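Local coordinates for protein alpha-glucosidase ([Eubacterium] rectale, PDB 6PNR) that probably hydrolyses alpha-linked sulfoquinovosides, releasing sulfoquinovose, the sulfonated sugar of plant sulfolipids, as a family 31 glycoside hydrolase, at residues L71-C83 with D91-W103. Residues are numbered along the deposited sequence; the frame is centred on the assembly and turned at random.
Sequences LCFESYIIAKIKC and DFEQKDDRINRFW
Y76 and D96 run side by side where strands 77-83 and 91-94 give way to loops, the phenol ring and carboxylate nearly coplanar (11°). OD2 of D96 lies at the ring edge, 3.2 Å from CE1 of Y76, facing the C-H groups of CD1 and CE1 in what is probably a weak C-H...O contact. CD1 of I99 packs obliquely against the same ring, 3.8 Å from Y76 CD1. Next along, I77 reaches across to two aromatics: its CG2, anti to the backbone N (chi1 -62° places CG1 beside that N), meets the edge of the F92 ring, 3.9 Å from CD1, and its CD1 points at the edge of F102. The methyl of A79 also touches F92, 3.9 Å from CE1. CZ of F102 sits over the centre of one F92 face. On the other side of the sheet, I78 CD1 lies 3.8 Å from CD of K95, whose folded chain lays CG and CD against I78 while its end leads away.

The side chains on both faces spring from an antiparallel beta hairpin, strands 77-83 and 87-94, in the N-terminal beta-rich region, remote from the inhibitor pocket. F92 joins its sheet to a second antiparallel one, which holds F102. I78 pairs with E93 and K80 with D91 through two backbone bonds each; E93 N to I78 O is 2.7 Å and almost straight. K95 N adds a bond to Y76 O, approaching from above the carbonyl plane. At the other end K82 NZ makes a long salt bridge to D91 OD2, and Q208 binds D91 OD1. C83 and C88 are joined by a disulfide near the hairpin turn.

Further out, Y76 and I77 both face F73 in a classic bulge. D96 OD1 accepts from R98 N in an Asx turn, and Q94 NE2 donates to D96 O (2.8 Å), tying the type I turn 96-99 to the strand. F92 and F102 both touch I29 of strand 29-41, neighbour of strand 101-107 in the second sheet, and I99 rests on V31.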
loop_
_atom_site.group_PDB
_atom_site.type_symbol
_atom_site.label_atom_id
_atom_site.label_comp_id
_atom_site.label_asym_id
_atom_site.label_seq_id
_atom_site.Cartn_x
_atom_site.Cartn_y
_atom_site.Cartn_z
ATOM N N LEU A 71 -29.344 -26.756 6.696
ATOM C CA LEU A 71 -29.696 -25.576 5.916
ATOM C C LEU A 71 -29.193 -25.768 4.490
ATOM O O LEU A 71 -27.981 -25.872 4.264
ATOM C CB LEU A 71 -29.095 -24.308 6.527
ATOM C CG LEU A 71 -29.256 -24.059 8.029
ATOM C CD1 LEU A 71 -28.577 -22.759 8.413
ATOM C CD2 LEU A 71 -30.717 -24.026 8.442
ATOM N N CYS A 72 -30.120 -25.829 3.536
ATOM C CA CYS A 72 -29.789 -25.887 2.117
ATOM C C CYS A 72 -29.842 -24.483 1.528
ATOM O O CYS A 72 -30.810 -23.746 1.755
ATOM C CB CYS A 72 -30.749 -26.813 1.368
ATOM S SG CYS A 72 -30.823 -28.490 2.057
ATOM N N PHE A 73 -28.795 -24.114 0.788
ATOM C CA PHE A 73 -28.658 -22.793 0.171
ATOM C C PHE A 73 -28.578 -23.010 -1.327
ATOM O O PHE A 73 -27.483 -23.089 -1.892
ATOM C CB PHE A 73 -27.428 -22.046 0.678
ATOM C CG PHE A 73 -27.453 -21.747 2.137
ATOM C CD1 PHE A 73 -28.109 -20.625 2.614
ATOM C CD2 PHE A 73 -26.795 -22.572 3.036
ATOM C CE1 PHE A 73 -28.129 -20.344 3.971
ATOM C CE2 PHE A 73 -26.803 -22.293 4.376
ATOM C CZ PHE A 73 -27.473 -21.179 4.855
ATOM N N GLU A 74 -29.745 -23.100 -1.966
ATOM C CA GLU A 74 -29.843 -23.305 -3.405
ATOM C C GLU A 74 -29.008 -24.502 -3.836
ATOM O O GLU A 74 -29.008 -25.542 -3.168
ATOM C CB GLU A 74 -29.416 -22.037 -4.148
ATOM C CG GLU A 74 -30.380 -20.874 -3.962
ATOM C CD GLU A 74 -29.713 -19.508 -4.088
ATOM O OE1 GLU A 74 -28.984 -19.101 -3.148
ATOM O OE2 GLU A 74 -29.922 -18.842 -5.126
ATOM N N SER A 75 -28.298 -24.375 -4.955
ATOM C CA SER A 75 -27.377 -25.408 -5.406
ATOM C C SER A 75 -25.923 -25.056 -5.102
ATOM O O SER A 75 -25.028 -25.395 -5.882
ATOM C CB SER A 75 -27.561 -25.671 -6.902
ATOM O OG SER A 75 -28.743 -26.422 -7.143
ATOM N N TYR A 76 -25.670 -24.389 -3.973
ATOM C CA TYR A 76 -24.328 -23.922 -3.639
ATOM C C TYR A 76 -23.748 -24.613 -2.410
ATOM O O TYR A 76 -22.652 -25.174 -2.483
ATOM C CB TYR A 76 -24.337 -22.402 -3.430
ATOM C CG TYR A 76 -24.666 -21.604 -4.677
ATOM C CD1 TYR A 76 -23.842 -21.642 -5.795
ATOM C CD2 TYR A 76 -25.796 -20.807 -4.724
ATOM C CE1 TYR A 76 -24.151 -20.904 -6.936
ATOM C CE2 TYR A 76 -26.107 -20.070 -5.844
ATOM C CZ TYR A 76 -25.291 -20.123 -6.944
ATOM O OH TYR A 76 -25.633 -19.380 -8.043
ATOM N N ILE A 77 -24.455 -24.579 -1.281
ATOM C CA ILE A 77 -23.920 -24.980 0.016
ATOM C C ILE A 77 -25.002 -25.715 0.800
ATOM O O ILE A 77 -26.164 -25.294 0.817
ATOM C CB ILE A 77 -23.431 -23.758 0.827
ATOM C CG1 ILE A 77 -22.290 -23.021 0.112
ATOM C CG2 ILE A 77 -23.018 -24.162 2.228
ATOM C CD1 ILE A 77 -21.012 -23.821 -0.005
ATOM N N ILE A 78 -24.616 -26.796 1.473
ATOM C CA ILE A 78 -25.433 -27.411 2.512
ATOM C C ILE A 78 -24.665 -27.322 3.823
ATOM O O ILE A 78 -23.505 -27.741 3.890
ATOM C CB ILE A 78 -25.782 -28.875 2.183
ATOM C CG1 ILE A 78 -26.519 -28.960 0.843
ATOM C CG2 ILE A 78 -26.601 -29.483 3.316
ATOM C CD1 ILE A 78 -26.698 -30.374 0.327
ATOM N N ALA A 79 -25.308 -26.776 4.859
ATOM C CA ALA A 79 -24.693 -26.629 6.174
ATOM C C ALA A 79 -25.427 -27.501 7.180
ATOM O O ALA A 79 -26.646 -27.375 7.337
ATOM C CB ALA A 79 -24.707 -25.174 6.637
ATOM N N LYS A 80 -24.678 -28.372 7.863
ATOM C CA LYS A 80 -25.192 -29.255 8.905
ATOM C C LYS A 80 -24.745 -28.727 10.263
ATOM O O LYS A 80 -23.546 -28.717 10.565
ATOM C CB LYS A 80 -24.689 -30.685 8.718
ATOM C CG LYS A 80 -25.482 -31.565 7.762
ATOM C CD LYS A 80 -25.319 -33.041 8.163
ATOM C CE LYS A 80 -25.131 -33.970 6.956
ATOM N NZ LYS A 80 -26.326 -34.045 6.064
ATOM N N ILE A 81 -25.706 -28.308 11.079
ATOM C CA ILE A 81 -25.452 -27.652 12.354
ATOM C C ILE A 81 -25.842 -28.603 13.479
ATOM O O ILE A 81 -26.977 -29.091 13.520
ATOM C CB ILE A 81 -26.234 -26.334 12.447
ATOM C CG1 ILE A 81 -25.924 -25.482 11.213
ATOM C CG2 ILE A 81 -25.933 -25.607 13.756
ATOM C CD1 ILE A 81 -26.764 -24.254 11.085
ATOM N N LYS A 82 -24.907 -28.866 14.389
ATOM C CA LYS A 82 -25.133 -29.763 15.519
ATOM C C LYS A 82 -24.650 -29.090 16.794
ATOM O O LYS A 82 -23.492 -28.672 16.866
ATOM C CB LYS A 82 -24.407 -31.092 15.303
ATOM C CG LYS A 82 -25.069 -31.951 14.249
ATOM C CD LYS A 82 -24.109 -32.425 13.171
ATOM C CE LYS A 82 -23.461 -33.754 13.520
ATOM N NZ LYS A 82 -22.660 -34.283 12.375
ATOM N N CYS A 83 -25.519 -28.992 17.800
ATOM C CA CYS A 83 -25.199 -28.204 18.984
ATOM C C CYS A 83 -25.339 -29.015 20.265
ATOM O O CYS A 83 -26.015 -30.045 20.312
ATOM C CB CYS A 83 -26.070 -26.950 19.071
ATOM S SG CYS A 83 -25.569 -25.652 17.910
ATOM N N ASP A 91 -20.930 -28.114 9.603
ATOM C CA ASP A 91 -20.229 -28.796 8.528
ATOM C C ASP A 91 -20.795 -28.311 7.200
ATOM O O ASP A 91 -22.018 -28.244 7.036
ATOM C CB ASP A 91 -20.377 -30.314 8.664
ATOM C CG ASP A 91 -19.826 -30.842 9.986
ATOM O OD1 ASP A 91 -18.607 -30.708 10.227
ATOM O OD2 ASP A 91 -20.617 -31.382 10.796
ATOM N N PHE A 92 -19.910 -27.949 6.270
ATOM C CA PHE A 92 -20.293 -27.366 4.989
ATOM C C PHE A 92 -20.022 -28.350 3.866
ATOM O O PHE A 92 -18.904 -28.860 3.735
ATOM C CB PHE A 92 -19.529 -26.067 4.707
ATOM C CG PHE A 92 -19.852 -24.959 5.659
ATOM C CD1 PHE A 92 -21.030 -24.241 5.531
ATOM C CD2 PHE A 92 -18.984 -24.637 6.685
ATOM C CE1 PHE A 92 -21.330 -23.227 6.408
ATOM C CE2 PHE A 92 -19.280 -23.624 7.566
ATOM C CZ PHE A 92 -20.453 -22.916 7.429
ATOM N N GLU A 93 -21.041 -28.606 3.053
ATOM C CA GLU A 93 -20.893 -29.377 1.829
ATOM C C GLU A 93 -21.012 -28.441 0.634
ATOM O O GLU A 93 -21.981 -27.681 0.528
ATOM C CB GLU A 93 -21.942 -30.486 1.750
ATOM C CG GLU A 93 -21.761 -31.405 0.555
ATOM C CD GLU A 93 -22.791 -32.521 0.516
ATOM O OE1 GLU A 93 -23.594 -32.631 1.471
ATOM O OE2 GLU A 93 -22.790 -33.285 -0.475
ATOM N N GLN A 94 -20.034 -28.502 -0.260
ATOM C CA GLN A 94 -19.999 -27.645 -1.439
ATOM C C GLN A 94 -20.685 -28.345 -2.607
ATOM O O GLN A 94 -20.224 -29.397 -3.066
ATOM C CB GLN A 94 -18.555 -27.298 -1.790
ATOM C CG GLN A 94 -18.359 -26.649 -3.149
ATOM C CD GLN A 94 -16.935 -26.152 -3.330
ATOM O OE1 GLN A 94 -16.081 -26.368 -2.469
ATOM N NE2 GLN A 94 -16.678 -25.471 -4.441
ATOM N N LYS A 95 -21.774 -27.746 -3.101
ATOM C CA LYS A 95 -22.568 -28.290 -4.197
ATOM C C LYS A 95 -22.282 -27.632 -5.542
ATOM O O LYS A 95 -22.817 -28.083 -6.560
ATOM C CB LYS A 95 -24.069 -28.150 -3.882
ATOM C CG LYS A 95 -24.512 -28.786 -2.558
ATOM C CD LYS A 95 -24.278 -30.292 -2.553
ATOM C CE LYS A 95 -24.966 -30.977 -3.731
ATOM N NZ LYS A 95 -24.522 -32.391 -3.889
ATOM N N ASP A 96 -21.478 -26.571 -5.575
ATOM C CA ASP A 96 -21.095 -25.906 -6.820
ATOM C C ASP A 96 -19.578 -25.787 -6.827
ATOM O O ASP A 96 -19.009 -25.067 -6.002
ATOM C CB ASP A 96 -21.763 -24.534 -6.942
ATOM C CG ASP A 96 -21.504 -23.857 -8.297
ATOM O OD1 ASP A 96 -20.575 -24.275 -9.022
ATOM O OD2 ASP A 96 -22.230 -22.893 -8.632
ATOM N N ASP A 97 -18.924 -26.479 -7.764
ATOM C CA ASP A 97 -17.466 -26.564 -7.755
ATOM C C ASP A 97 -16.787 -25.256 -8.153
ATOM O O ASP A 97 -15.583 -25.101 -7.905
ATOM C CB ASP A 97 -16.997 -27.680 -8.693
ATOM C CG ASP A 97 -17.722 -28.988 -8.452
ATOM O OD1 ASP A 97 -18.043 -29.293 -7.274
ATOM O OD2 ASP A 97 -17.973 -29.708 -9.446
ATOM N N ARG A 98 -17.522 -24.324 -8.769
ATOM C CA ARG A 98 -16.944 -23.057 -9.200
ATOM C C ARG A 98 -16.533 -22.170 -8.037
ATOM O O ARG A 98 -15.680 -21.294 -8.214
ATOM C CB ARG A 98 -17.938 -22.279 -10.060
ATOM C CG ARG A 98 -18.232 -22.871 -11.412
ATOM C CD ARG A 98 -19.221 -21.985 -12.166
ATOM N NE ARG A 98 -18.665 -20.669 -12.480
ATOM C CZ ARG A 98 -18.993 -19.542 -11.855
ATOM N NH1 ARG A 98 -19.887 -19.557 -10.874
ATOM N NH2 ARG A 98 -18.429 -18.397 -12.218
ATOM N N ILE A 99 -17.151 -22.352 -6.873
ATOM C CA ILE A 99 -16.912 -21.473 -5.741
ATOM C C ILE A 99 -15.505 -21.702 -5.217
ATOM O O ILE A 99 -15.114 -22.843 -4.936
ATOM C CB ILE A 99 -17.957 -21.732 -4.648
ATOM C CG1 ILE A 99 -19.351 -21.378 -5.157
ATOM C CG2 ILE A 99 -17.627 -20.966 -3.373
ATOM C CD1 ILE A 99 -20.437 -21.741 -4.185
ATOM N N ASN A 100 -14.727 -20.619 -5.099
ATOM C CA ASN A 100 -13.465 -20.683 -4.371
ATOM C C ASN A 100 -13.308 -19.535 -3.377
ATOM O O ASN A 100 -12.206 -19.327 -2.863
ATOM C CB ASN A 100 -12.266 -20.736 -5.330
ATOM C CG ASN A 100 -12.111 -19.478 -6.184
ATOM O OD1 ASN A 100 -12.843 -18.505 -6.045
ATOM N ND2 ASN A 100 -11.136 -19.506 -7.072
ATOM N N ARG A 101 -14.386 -18.808 -3.074
ATOM C CA ARG A 101 -14.369 -17.752 -2.069
ATOM C C ARG A 101 -15.604 -17.898 -1.200
ATOM O O ARG A 101 -16.720 -18.050 -1.715
ATOM C CB ARG A 101 -14.333 -16.352 -2.698
ATOM C CG ARG A 101 -13.089 -16.046 -3.558
ATOM C CD ARG A 101 -11.799 -15.997 -2.748
ATOM N NE ARG A 101 -10.623 -15.662 -3.570
ATOM C CZ ARG A 101 -9.754 -16.558 -4.033
ATOM N NH1 ARG A 101 -9.918 -17.850 -3.754
ATOM N NH2 ARG A 101 -8.716 -16.171 -4.762
ATOM N N PHE A 102 -15.399 -17.815 0.112
ATOM C CA PHE A 102 -16.420 -18.112 1.107
ATOM C C PHE A 102 -16.340 -17.041 2.188
ATOM O O PHE A 102 -15.296 -16.880 2.826
ATOM C CB PHE A 102 -16.178 -19.520 1.680
ATOM C CG PHE A 102 -17.215 -19.999 2.653
ATOM C CD1 PHE A 102 -18.323 -20.698 2.210
ATOM C CD2 PHE A 102 -17.056 -19.793 4.017
ATOM C CE1 PHE A 102 -19.267 -21.159 3.109
ATOM C CE2 PHE A 102 -17.992 -20.257 4.928
ATOM C CZ PHE A 102 -19.102 -20.945 4.475
ATOM N N TRP A 103 -17.419 -16.291 2.377
ATOM C CA TRP A 103 -17.489 -15.272 3.416
ATOM C C TRP A 103 -18.557 -15.670 4.428
ATOM O O TRP A 103 -19.733 -15.812 4.073
ATOM C CB TRP A 103 -17.808 -13.895 2.832
ATOM C CG TRP A 103 -16.746 -13.251 1.976
ATOM C CD1 TRP A 103 -15.778 -12.369 2.387
ATOM C CD2 TRP A 103 -16.590 -13.383 0.563
ATOM N NE1 TRP A 103 -15.025 -11.964 1.316
ATOM C CE2 TRP A 103 -15.508 -12.565 0.183
ATOM C CE3 TRP A 103 -17.265 -14.110 -0.425
ATOM C CZ2 TRP A 103 -15.077 -12.462 -1.139
ATOM C CZ3 TRP A 103 -16.847 -14.002 -1.731
ATOM C CH2 TRP A 103 -15.756 -13.182 -2.079
HETATM O O HOH W 1 -21.935 -30.290 12.490
#